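Local coordinates for protein nickel-dependent hydrogenase large subunit (Allochromatium vinosum, PDB 3MYR) that forms, with a small subunit, a [NiFe] hydrogenase that oxidises molecular hydrogen at a nickel-iron centre and probably recycles hydrogen released by nitrogenase, at residues P223-I226 with S232-N235. Numbering follows the deposited sequence.
Sequences PSPI and SALN
Ile226 and Leu234 are joined by a single parallel beta bridge, in which Leu234 N donates to Pro225 O over 3.0 Å and the CA atoms of Ile226 and Leu234 come within 4.6 Å of each other. The bridge draws together two parts of the connection between helix 203-209 and helix 236-265, just ahead of Asn235, the N-cap of the longer helix. The N-H points almost straight at its acceptor, with 170° at the hydrogen, and the donor is tilted 17° from the carbonyl plane. A longer CA-H...O contact runs beside this bond, from Ile226 CA to Leu234 O, and with a further backbone bond to Asp227 Leu234 is bonded to the residues on either side of Ile226.

Leu234 contributes the largest share of the buried surface. Its CG is anti to the carbonyl carbon, and chi2 (-17°) leaves CD1 nearly eclipsed with CA and CD2 across from it, toward Ser224; given this strain, the methyl positions are approximate. CD2 lies 3.6 Å from Ser224 OG and 4.0 Å from Ile226 CG1, and also against Pro225 O. The Ile226 and Leu234 side chains pass each other at a slant. The CG2 branch of Ile226 approaches Leu234 O, and the CA-CB bond of Ile226 points away from the 232-235 segment, in keeping with its packing on Leu451 and Val455 of helix 426-456. Leu234 in turn reaches Ile207 and Phe208 of helix 203-209.

The site is remote from the nickel-iron centre and borders the small subunit, where Phe203 of that subunit packs on Pro225 and its Lys209 donates to Ile226 O. Near this interface the methyl of Ala233 leans over the proline carbonyl, its CB 3.7 Å from Pro225 O, and reaches the ring more loosely, with 4.4 Å between CB and Pro225 CG.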
loop_
_atom_site.group_PDB
_atom_site.type_symbol
_atom_site.label_atom_id
_atom_site.label_comp_id
_atom_site.label_asym_id
_atom_site.label_seq_id
_atom_site.Cartn_x
_atom_site.Cartn_y
_atom_site.Cartn_z
ATOM N N PRO B 223 -6.684 -15.458 -12.965
ATOM C CA PRO B 223 -5.894 -16.031 -14.077
ATOM C C PRO B 223 -5.372 -17.430 -13.723
ATOM O O PRO B 223 -4.999 -18.170 -14.614
ATOM C CB PRO B 223 -4.697 -15.038 -14.251
ATOM C CG PRO B 223 -4.756 -14.082 -13.111
ATOM C CD PRO B 223 -6.009 -14.328 -12.278
ATOM N N SER B 224 -5.309 -17.793 -12.448
ATOM C CA SER B 224 -4.698 -19.083 -12.058
ATOM C C SER B 224 -5.678 -20.257 -12.224
ATOM O O SER B 224 -6.623 -20.360 -11.476
ATOM C CB SER B 224 -4.397 -18.993 -10.577
ATOM O OG SER B 224 -5.575 -18.635 -9.849
ATOM N N PRO B 225 -5.429 -21.170 -13.165
ATOM C CA PRO B 225 -6.414 -22.249 -13.316
ATOM C C PRO B 225 -6.175 -23.360 -12.299
ATOM O O PRO B 225 -5.127 -23.380 -11.609
ATOM C CB PRO B 225 -6.158 -22.772 -14.768
ATOM C CG PRO B 225 -4.697 -22.387 -15.034
ATOM C CD PRO B 225 -4.345 -21.215 -14.159
ATOM N N ILE B 226 -7.160 -24.253 -12.179
ATOM C CA ILE B 226 -7.105 -25.364 -11.227
ATOM C C ILE B 226 -7.118 -26.627 -12.071
ATOM O O ILE B 226 -7.985 -26.794 -12.972
ATOM C CB ILE B 226 -8.357 -25.351 -10.307
ATOM C CG1 ILE B 226 -8.362 -24.086 -9.392
ATOM C CG2 ILE B 226 -8.393 -26.621 -9.509
ATOM C CD1 ILE B 226 -9.749 -23.796 -8.733
ATOM N N SER B 232 1.236 -27.409 -14.135
ATOM C CA SER B 232 1.268 -25.936 -14.361
ATOM C C SER B 232 -0.044 -25.244 -13.935
ATOM O O SER B 232 -0.574 -24.299 -14.656
ATOM C CB SER B 232 1.456 -25.640 -15.844
ATOM O OG SER B 232 1.461 -24.211 -16.057
ATOM N N ALA B 233 -0.694 -25.822 -12.939
ATOM C CA ALA B 233 -1.969 -25.320 -12.439
ATOM C C ALA B 233 -2.022 -25.538 -10.925
ATOM O O ALA B 233 -1.220 -26.251 -10.364
ATOM C CB ALA B 233 -3.153 -26.079 -13.088
ATOM N N LEU B 234 -3.025 -24.966 -10.277
ATOM C CA LEU B 234 -3.227 -25.224 -8.840
ATOM C C LEU B 234 -3.642 -26.669 -8.692
ATOM O O LEU B 234 -4.613 -27.090 -9.338
ATOM C CB LEU B 234 -4.349 -24.376 -8.339
ATOM C CG LEU B 234 -4.119 -22.942 -7.911
ATOM C CD1 LEU B 234 -2.663 -22.392 -7.598
ATOM C CD2 LEU B 234 -5.182 -21.899 -8.325
ATOM N N ASN B 235 -2.919 -27.422 -7.862
ATOM C CA ASN B 235 -3.123 -28.859 -7.695
ATOM C C ASN B 235 -2.961 -29.150 -6.174
ATOM O O ASN B 235 -2.920 -28.186 -5.346
ATOM C CB ASN B 235 -2.146 -29.669 -8.567
ATOM C CG ASN B 235 -0.682 -29.299 -8.319
ATOM O OD1 ASN B 235 0.174 -29.387 -9.214
ATOM N ND2 ASN B 235 -0.408 -28.832 -7.131
#